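PDB 4FC9: uncharacterized protein from Xanthomonas campestris pv. vesicatoria, which is the type III effector XopL, secreted into the plant host, whose C-terminal, all-helical domain, the part in this chain, probably serves as an E3 ubiquitin ligase. Local coordinates for residues A131-V136 with L155-Q160; N54-G59 with V78-D83; R36-A41 with M161-E166. One frame throughout, in Å; residues are numbered along the deposited sequence.

From the N terminus, helix 32-49 supplies residues 36-41, which pair with 161-166 on the last helix, 152-171; contact 3 thus spans 119 residues and encloses the other two contacts. Within that span, contact 2 closes first, folding the turn at 54-59 back onto the start of helix 79-88 across 18 residues without helix or strand. Contact 1 follows in series, joining the loop 131-136 to residues 155-160 after another 18. Contacts 1 and 3 use consecutive turns of helix 152-171, and Ala158 on this helix packs against Phe56 and Leu81 of contact 2. The three contacts together tie helices 32-49 and 79-88 and two loops around helix 152-171.

Contact 1. Residues A131-V136 with L155-Q160; sequences AHLGIV and LAKAVQ
Ala131 and Leu133 lie against residues 157, 158 and 160 of helix 152-171, where the loop following helix 112-129 runs along the side of the longest helix of this all-helical, bilobal domain. Ala131 begins the contact with its backbone: its carbonyl O comes within 3.8 Å of Gln160 O, and both oxygens converge on the Thr164 hydroxyl, whose one proton they must share or take in turn. The CB of Ala131 lies near the amide end of Gln160.

At His132 CB points away from 155-160, and the backbone makes the contact, with O 3.4 Å from Lys157 CD. Within the loop the imidazole ND1 accepts from Gly134 N at 2.9 Å, with the donor 18° out of the ring plane, and Ile135 CG2 covers part of one face; from helix 91-101, Phe93 meets the ring edge-to-face.

Leu133 provides the apolar grip by splitting its two methyls. CD2 rests on Lys157 CG at 3.6 Å, while CD1 reaches Ala158 CB at 4.2 Å. The leucine and the lysine chain lie alongside one another, pointing opposite ways, and Phe75, Met84 and Ser88 also touch the leucine. Ile135 adds a looser touch, its CD1 being 4.4 Å from Lys157 CE.

Lys157 can follow the loop because its chain leaves with CG anti to the backbone N (chi1 -180°) and then bends at both chi2 and chi3, which carries the ammonium group along the flank of its own helix toward Gln160. There it bonds to the carbonyl O of Ser130, just ahead of the loop segment, and donates from NZ to Gln160 OE1 at 2.8 Å, almost in line with the amide C=O (C=O...N 167°).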
loop_
_atom_site.group_PDB
_atom_site.type_symbol
_atom_site.label_atom_id
_atom_site.label_comp_id
_atom_site.label_asym_id
_atom_site.label_seq_id
_atom_site.Cartn_x
_atom_site.Cartn_y
_atom_site.Cartn_z
ATOM N N ALA A 131 -1.595 4.269 -2.488
ATOM C CA ALA A 131 -1.443 3.110 -1.607
ATOM C C ALA A 131 0.009 2.914 -1.188
ATOM O O ALA A 131 0.567 1.830 -1.347
ATOM C CB ALA A 131 -1.971 1.858 -2.281
ATOM N N HIS A 132 0.620 3.970 -0.658
ATOM C CA HIS A 132 1.999 3.899 -0.178
ATOM C C HIS A 132 2.331 5.035 0.790
ATOM O O HIS A 132 1.513 5.926 1.024
ATOM C CB HIS A 132 2.993 3.844 -1.344
ATOM C CG HIS A 132 3.013 5.075 -2.192
ATOM N ND1 HIS A 132 3.719 6.205 -1.844
ATOM C CD2 HIS A 132 2.426 5.353 -3.382
ATOM C CE1 HIS A 132 3.563 7.127 -2.778
ATOM N NE2 HIS A 132 2.782 6.633 -3.722
ATOM N N LEU A 133 3.533 4.988 1.357
ATOM C CA LEU A 133 3.916 5.877 2.451
ATOM C C LEU A 133 4.598 7.153 1.984
ATOM O O LEU A 133 5.109 7.915 2.795
ATOM C CB LEU A 133 4.828 5.143 3.440
ATOM C CG LEU A 133 4.212 4.012 4.264
ATOM C CD1 LEU A 133 5.300 3.205 4.927
ATOM C CD2 LEU A 133 3.253 4.574 5.299
ATOM N N GLY A 134 4.598 7.392 0.681
ATOM C CA GLY A 134 5.306 8.534 0.130
ATOM C C GLY A 134 4.409 9.630 -0.406
ATOM O O GLY A 134 4.865 10.507 -1.139
ATOM N N ILE A 135 3.134 9.586 -0.036
ATOM C CA ILE A 135 2.171 10.568 -0.512
ATOM C C ILE A 135 2.340 11.913 0.188
ATOM O O ILE A 135 2.868 11.991 1.297
ATOM C CB ILE A 135 0.729 10.066 -0.332
ATOM C CG1 ILE A 135 0.421 9.848 1.151
ATOM C CG2 ILE A 135 0.514 8.777 -1.127
ATOM C CD1 ILE A 135 -1.021 9.477 1.421
ATOM N N VAL A 136 1.894 12.976 -0.471
ATOM C CA VAL A 136 2.075 14.320 0.057
ATOM C C VAL A 136 0.749 15.001 0.387
ATOM O O VAL A 136 -0.295 14.649 -0.164
ATOM C CB VAL A 136 2.910 15.198 -0.908
ATOM C CG1 VAL A 136 4.337 14.674 -0.990
ATOM C CG2 VAL A 136 2.268 15.241 -2.288
ATOM N N LEU A 155 -0.314 2.957 10.548
ATOM C CA LEU A 155 0.031 1.559 10.352
ATOM C C LEU A 155 -0.813 0.896 9.262
ATOM O O LEU A 155 -0.329 0.027 8.540
ATOM C CB LEU A 155 -0.073 0.786 11.660
ATOM C CG LEU A 155 1.097 1.047 12.600
ATOM C CD1 LEU A 155 0.875 0.333 13.909
ATOM C CD2 LEU A 155 2.397 0.592 11.952
ATOM N N ALA A 156 -2.071 1.305 9.142
ATOM C CA ALA A 156 -2.908 0.781 8.075
ATOM C C ALA A 156 -2.318 1.181 6.726
ATOM O O ALA A 156 -2.310 0.387 5.791
ATOM C CB ALA A 156 -4.331 1.279 8.203
ATOM N N LYS A 157 -1.802 2.405 6.630
ATOM C CA LYS A 157 -1.161 2.831 5.394
ATOM C C LYS A 157 0.100 2.017 5.123
ATOM O O LYS A 157 0.393 1.683 3.979
ATOM C CB LYS A 157 -0.850 4.331 5.394
ATOM C CG LYS A 157 -0.175 4.816 4.108
ATOM C CD LYS A 157 -1.058 4.637 2.877
ATOM C CE LYS A 157 -2.246 5.577 2.913
ATOM N NZ LYS A 157 -3.024 5.542 1.644
ATOM N N ALA A 158 0.842 1.688 6.176
ATOM C CA ALA A 158 2.052 0.893 6.012
ATOM C C ALA A 158 1.728 -0.501 5.493
ATOM O O ALA A 158 2.466 -1.052 4.682
ATOM C CB ALA A 158 2.826 0.816 7.314
ATOM N N VAL A 159 0.620 -1.067 5.956
ATOM C CA VAL A 159 0.166 -2.368 5.465
ATOM C C VAL A 159 -0.243 -2.263 3.999
ATOM O O VAL A 159 0.052 -3.155 3.201
ATOM C CB VAL A 159 -1.005 -2.928 6.306
ATOM C CG1 VAL A 159 -1.546 -4.207 5.681
ATOM C CG2 VAL A 159 -0.566 -3.182 7.738
ATOM N N GLN A 160 -0.907 -1.164 3.648
ATOM C CA GLN A 160 -1.251 -0.885 2.254
ATOM C C GLN A 160 -0.016 -0.927 1.385
ATOM O O GLN A 160 -0.024 -1.531 0.314
ATOM C CB GLN A 160 -1.892 0.494 2.100
ATOM C CG GLN A 160 -3.382 0.522 2.301
ATOM C CD GLN A 160 -4.027 1.691 1.595
ATOM O OE1 GLN A 160 -3.604 2.831 1.757
ATOM N NE2 GLN A 160 -5.046 1.416 0.795
#

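Contact 2. Residues N54-G59 with V78-D83; sequences NPFLEG and VPALRD. With EDO (1,2-ethanediol), chain E.
The Leu81 side chain runs roughly perpendicular to that of Phe56 and sets a methyl over the flat of its ring. Leu81 CD2 stands 3.8 Å from the Phe56 ring centroid and 11° off the normal, a CH-pi contact centred on the face. Ala80 CB approaches the same ring obliquely, 4.1 Å from Phe56 CD1.

Val78, at the N-cap position of helix 79-88, pushes its two methyls between side chains of the turn. CG1 meets Leu57 CD2 at 3.8 Å and also Phe56 CB, whereas CG2 faces Leu57 CD1 and Asn54 ND2. Val78 CG1 is anti to the backbone N (chi1 179°), which spreads the branches over these two sets of partners.

The turn carrying the aromatic ring is a type I beta turn from Asn54 to Leu57. It is braced by an Asx turn: Asn54 OD1 accepts from Phe56 N at 3.0 Å, with the donor 38° above the carbonyl plane. A water bridges the segments, donating to Phe56 O at 2.9 Å and accepting from Ala80 N in the first turn of the helix. A 1,2-ethanediol, probably from the crystallisation liquor, donates from O1 to Asp83 OD1 at 2.8 Å.

The contact sits where helices 32-49, 79-88 and 152-171 come together. Phe56 also packs on Ala158 and Val159 of helix 152-171 and on Met44 of helix 32-49, and Leu81 reaches Leu155 and Ala158.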
loop_
_atom_site.group_PDB
_atom_site.type_symbol
_atom_site.label_atom_id
_atom_site.label_comp_id
_atom_site.label_asym_id
_atom_site.label_seq_id
_atom_site.Cartn_x
_atom_site.Cartn_y
_atom_site.Cartn_z
ATOM N N ASN A 54 1.168 -4.247 16.111
ATOM C CA ASN A 54 2.106 -3.835 15.079
ATOM C C ASN A 54 2.741 -5.061 14.413
ATOM O O ASN A 54 3.640 -5.679 14.983
ATOM C CB ASN A 54 3.190 -2.977 15.747
ATOM C CG ASN A 54 4.133 -2.316 14.759
ATOM O OD1 ASN A 54 4.183 -2.664 13.580
ATOM N ND2 ASN A 54 4.905 -1.356 15.252
ATOM N N PRO A 55 2.287 -5.411 13.195
ATOM C CA PRO A 55 2.790 -6.608 12.509
ATOM C C PRO A 55 4.209 -6.452 11.972
ATOM O O PRO A 55 4.756 -7.397 11.404
ATOM C CB PRO A 55 1.811 -6.773 11.342
ATOM C CG PRO A 55 1.338 -5.397 11.060
ATOM C CD PRO A 55 1.250 -4.725 12.406
ATOM N N PHE A 56 4.795 -5.276 12.150
ATOM C CA PHE A 56 6.111 -4.995 11.598
ATOM C C PHE A 56 7.224 -5.281 12.592
ATOM O O PHE A 56 8.401 -5.233 12.243
ATOM C CB PHE A 56 6.180 -3.555 11.085
ATOM C CG PHE A 56 5.251 -3.290 9.931
ATOM C CD1 PHE A 56 5.578 -3.707 8.653
ATOM C CD2 PHE A 56 4.042 -2.643 10.127
ATOM C CE1 PHE A 56 4.717 -3.476 7.586
ATOM C CE2 PHE A 56 3.176 -2.407 9.069
ATOM C CZ PHE A 56 3.514 -2.823 7.794
ATOM N N LEU A 57 6.847 -5.588 13.827
ATOM C CA LEU A 57 7.823 -5.945 14.846
ATOM C C LEU A 57 7.590 -7.358 15.350
ATOM O O LEU A 57 6.450 -7.804 15.470
ATOM C CB LEU A 57 7.786 -4.956 16.013
ATOM C CG LEU A 57 8.328 -3.548 15.763
ATOM C CD1 LEU A 57 8.009 -2.648 16.938
ATOM C CD2 LEU A 57 9.824 -3.583 15.503
ATOM N N GLU A 58 8.687 -8.050 15.634
ATOM C CA GLU A 58 8.663 -9.387 16.205
ATOM C C GLU A 58 7.700 -9.477 17.386
ATOM O O GLU A 58 7.752 -8.668 18.310
ATOM C CB GLU A 58 10.074 -9.772 16.647
ATOM C CG GLU A 58 10.213 -11.203 17.113
ATOM C CD GLU A 58 11.622 -11.536 17.553
ATOM O OE1 GLU A 58 12.442 -10.604 17.691
ATOM O OE2 GLU A 58 11.913 -12.728 17.762
ATOM N N GLY A 59 6.802 -10.455 17.333
ATOM C CA GLY A 59 5.826 -10.665 18.388
ATOM C C GLY A 59 4.576 -9.819 18.271
ATOM O O GLY A 59 3.667 -9.941 19.085
ATOM N N VAL A 78 11.021 1.742 13.934
ATOM C CA VAL A 78 10.724 0.415 13.411
ATOM C C VAL A 78 11.462 0.239 12.086
ATOM O O VAL A 78 11.164 0.925 11.111
ATOM C CB VAL A 78 9.208 0.209 13.210
ATOM C CG1 VAL A 78 8.923 -1.170 12.652
ATOM C CG2 VAL A 78 8.468 0.409 14.519
ATOM N N PRO A 79 12.453 -0.663 12.057
ATOM C CA PRO A 79 13.301 -0.893 10.882
ATOM C C PRO A 79 12.530 -1.117 9.582
ATOM O O PRO A 79 12.869 -0.500 8.576
ATOM C CB PRO A 79 14.074 -2.149 11.266
ATOM C CG PRO A 79 14.197 -2.046 12.738
ATOM C CD PRO A 79 12.903 -1.454 13.215
ATOM N N ALA A 80 11.514 -1.977 9.606
ATOM C CA ALA A 80 10.722 -2.255 8.415
ATOM C C ALA A 80 10.055 -0.992 7.873
ATOM O O ALA A 80 9.946 -0.812 6.658
ATOM C CB ALA A 80 9.677 -3.324 8.710
ATOM N N LEU A 81 9.617 -0.121 8.778
ATOM C CA LEU A 81 8.916 1.097 8.384
ATOM C C LEU A 81 9.893 2.160 7.917
ATOM O O LEU A 81 9.591 2.935 7.013
ATOM C CB LEU A 81 8.076 1.635 9.534
ATOM C CG LEU A 81 6.978 0.711 10.049
ATOM C CD1 LEU A 81 6.249 1.385 11.187
ATOM C CD2 LEU A 81 6.017 0.347 8.922
ATOM N N ARG A 82 11.068 2.200 8.534
ATOM C CA ARG A 82 12.103 3.112 8.081
ATOM C C ARG A 82 12.496 2.729 6.656
ATOM O O ARG A 82 12.708 3.600 5.815
ATOM C CB ARG A 82 13.317 3.103 9.020
ATOM C CG ARG A 82 14.273 4.268 8.773
ATOM C CD ARG A 82 15.378 4.388 9.836
ATOM N NE ARG A 82 15.025 5.280 10.944
ATOM C CZ ARG A 82 15.229 6.596 10.954
ATOM N NH1 ARG A 82 15.780 7.199 9.908
ATOM N NH2 ARG A 82 14.878 7.317 12.011
ATOM N N ASP A 83 12.560 1.424 6.388
ATOM C CA ASP A 83 12.889 0.916 5.052
ATOM C C ASP A 83 11.857 1.329 4.014
ATOM O O ASP A 83 12.201 1.843 2.952
ATOM C CB ASP A 83 12.983 -0.611 5.051
ATOM C CG ASP A 83 14.192 -1.126 5.794
ATOM O OD1 ASP A 83 15.104 -0.327 6.092
ATOM O OD2 ASP A 83 14.232 -2.342 6.072
HETATM C C1 EDO E . 16.217 0.669 9.230
HETATM O O1 EDO E . 16.511 -0.496 8.454
HETATM C C2 EDO E . 16.678 0.452 10.666
HETATM O O2 EDO E . 16.340 1.600 11.453
HETATM O O HOH W 1 10.970 -3.890 11.734
#

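Contact 3. Residues R36-A41 with M161-E166; sequences RIEDTA and MWKTRE
Two antiparallel helices pack side by side here: the axes of the short segments 36-41 and 161-166 pass 9.9 Å apart, their directions 170° from each other. Trp162 sends its six-membered ring across to helix 32-49. Ile37 O lies at the ring's edge, in plane, 3.8 Å from Trp162 CZ3, while Thr40 CG2 comes in obliquely, 3.6 Å from CH2. Glu166 CG lies over part of one indole face. Ile37 settles beside this glutamate, its CG2 3.8 Å from Glu166 CB and its CD1 3.5 Å from Glu166 O.

Next to this, Lys163 passes Ala41, CD on CB at 3.8 Å, and bends at chi3 to end in a salt bridge. Its NZ donates to the syn lone pair of Glu38 OE1 at 2.8 Å. Glu38 starts out pointing away, and the bend at chi2 (-65°) brings its carboxylate back to the lysine. Thr40 OG1 is tied to its own helix, donating to Arg36 O, which also takes Thr40 N from the opposite face of its plane.

Beyond the pair, Glu166 is salt-bridged to Arg176 and Val184 touches Trp162. On another side of helix 152-171, Met161 (selenomethionine) packs on helices 79-88 and 91-101.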
loop_
_atom_site.group_PDB
_atom_site.type_symbol
_atom_site.label_atom_id
_atom_site.label_comp_id
_atom_site.label_asym_id
_atom_site.label_seq_id
_atom_site.Cartn_x
_atom_site.Cartn_y
_atom_site.Cartn_z
ATOM N N ARG A 36 -1.946 -15.341 -1.591
ATOM C CA ARG A 36 -1.183 -15.268 -0.355
ATOM C C ARG A 36 -0.849 -13.825 0.026
ATOM O O ARG A 36 -0.878 -13.468 1.205
ATOM C CB ARG A 36 0.091 -16.100 -0.486
ATOM C CG ARG A 36 1.039 -16.007 0.697
ATOM C CD ARG A 36 2.019 -17.186 0.722
ATOM N NE ARG A 36 2.719 -17.379 -0.551
ATOM C CZ ARG A 36 2.441 -18.345 -1.425
ATOM N NH1 ARG A 36 3.130 -18.440 -2.554
ATOM N NH2 ARG A 36 1.474 -19.218 -1.172
ATOM N N ILE A 37 -0.529 -13.000 -0.966
ATOM C CA ILE A 37 -0.283 -11.586 -0.710
ATOM C C ILE A 37 -1.545 -10.950 -0.133
ATOM O O ILE A 37 -1.495 -10.237 0.871
ATOM C CB ILE A 37 0.145 -10.843 -1.987
ATOM C CG1 ILE A 37 1.489 -11.388 -2.479
ATOM C CG2 ILE A 37 0.227 -9.347 -1.736
ATOM C CD1 ILE A 37 1.910 -10.858 -3.832
ATOM N N GLU A 38 -2.677 -11.230 -0.767
ATOM C CA GLU A 38 -3.956 -10.720 -0.303
ATOM C C GLU A 38 -4.301 -11.209 1.102
ATOM O O GLU A 38 -4.690 -10.418 1.954
ATOM C CB GLU A 38 -5.076 -11.107 -1.268
ATOM C CG GLU A 38 -5.012 -10.425 -2.626
ATOM C CD GLU A 38 -5.207 -8.921 -2.551
ATOM O OE1 GLU A 38 -5.714 -8.412 -1.527
ATOM O OE2 GLU A 38 -4.849 -8.242 -3.533
ATOM N N ASP A 39 -4.165 -12.508 1.340
ATOM C CA ASP A 39 -4.550 -13.072 2.630
ATOM C C ASP A 39 -3.677 -12.517 3.745
ATOM O O ASP A 39 -4.163 -12.212 4.834
ATOM C CB ASP A 39 -4.483 -14.596 2.601
ATOM C CG ASP A 39 -5.525 -15.209 1.678
ATOM O OD1 ASP A 39 -6.531 -14.532 1.377
ATOM O OD2 ASP A 39 -5.340 -16.368 1.255
ATOM N N THR A 40 -2.389 -12.372 3.460
ATOM C CA THR A 40 -1.450 -11.815 4.422
ATOM C C THR A 40 -1.753 -10.344 4.702
ATOM O O THR A 40 -1.798 -9.917 5.857
ATOM C CB THR A 40 0.004 -11.963 3.932
ATOM O OG1 THR A 40 0.341 -13.352 3.841
ATOM C CG2 THR A 40 0.971 -11.275 4.883
ATOM N N ALA A 41 -1.953 -9.568 3.643
ATOM C CA ALA A 41 -2.280 -8.158 3.796
ATOM C C ALA A 41 -3.504 -8.002 4.691
ATOM O O ALA A 41 -3.525 -7.165 5.586
ATOM C CB ALA A 41 -2.515 -7.506 2.439
HETATM N N MSE A 161 1.043 -0.270 1.845
HETATM C CA MSE A 161 2.269 -0.228 1.077
HETATM C C MSE A 161 2.939 -1.588 1.024
HETATM O O MSE A 161 3.587 -1.926 0.031
HETATM C CB MSE A 161 3.246 0.811 1.613
HETATM C CG MSE A 161 4.388 1.010 0.631
HETATM SE SE MSE A 161 5.767 2.180 1.180
HETATM C CE MSE A 161 7.125 1.617 -0.116
ATOM N N TRP A 162 2.777 -2.375 2.084
ATOM C CA TRP A 162 3.320 -3.720 2.063
ATOM C C TRP A 162 2.694 -4.505 0.923
ATOM O O TRP A 162 3.396 -5.150 0.149
ATOM C CB TRP A 162 3.105 -4.453 3.381
ATOM C CG TRP A 162 3.773 -5.795 3.367
ATOM C CD1 TRP A 162 5.055 -6.079 3.744
ATOM C CD2 TRP A 162 3.206 -7.031 2.916
ATOM N NE1 TRP A 162 5.313 -7.418 3.573
ATOM C CE2 TRP A 162 4.194 -8.025 3.066
ATOM C CE3 TRP A 162 1.953 -7.396 2.410
ATOM C CZ2 TRP A 162 3.968 -9.359 2.725
ATOM C CZ3 TRP A 162 1.730 -8.721 2.074
ATOM C CH2 TRP A 162 2.732 -9.686 2.233
ATOM N N LYS A 163 1.371 -4.436 0.817
ATOM C CA LYS A 163 0.675 -5.084 -0.284
ATOM C C LYS A 163 1.148 -4.533 -1.619
ATOM O O LYS A 163 1.438 -5.293 -2.536
ATOM C CB LYS A 163 -0.834 -4.912 -0.165
ATOM C CG LYS A 163 -1.584 -5.466 -1.358
ATOM C CD LYS A 163 -2.956 -5.954 -0.963
ATOM C CE LYS A 163 -4.036 -5.100 -1.581
ATOM N NZ LYS A 163 -5.390 -5.624 -1.246
ATOM N N THR A 164 1.239 -3.210 -1.713
ATOM C CA THR A 164 1.663 -2.544 -2.944
ATOM C C THR A 164 3.009 -3.053 -3.453
ATOM O O THR A 164 3.143 -3.391 -4.625
ATOM C CB THR A 164 1.729 -1.013 -2.767
ATOM O OG1 THR A 164 0.406 -0.496 -2.595
ATOM C CG2 THR A 164 2.357 -0.362 -3.987
ATOM N N ARG A 165 4.000 -3.117 -2.571
ATOM C CA ARG A 165 5.337 -3.539 -2.971
ATOM C C ARG A 165 5.381 -5.031 -3.305
ATOM O O ARG A 165 6.142 -5.457 -4.171
ATOM C CB ARG A 165 6.388 -3.160 -1.912
ATOM C CG ARG A 165 6.291 -3.928 -0.610
ATOM C CD ARG A 165 7.075 -3.259 0.522
ATOM N NE ARG A 165 8.514 -3.152 0.276
ATOM C CZ ARG A 165 9.387 -4.145 0.437
ATOM N NH1 ARG A 165 8.976 -5.347 0.818
ATOM N NH2 ARG A 165 10.674 -3.941 0.202
ATOM N N GLU A 166 4.545 -5.821 -2.641
ATOM C CA GLU A 166 4.471 -7.242 -2.946
ATOM C C GLU A 166 3.767 -7.496 -4.285
ATOM O O GLU A 166 4.106 -8.437 -5.000
ATOM C CB GLU A 166 3.804 -8.018 -1.804
ATOM C CG GLU A 166 4.594 -7.983 -0.494
ATOM C CD GLU A 166 6.019 -8.486 -0.647
ATOM O OE1 GLU A 166 6.196 -9.593 -1.200
ATOM O OE2 GLU A 166 6.958 -7.776 -0.221
#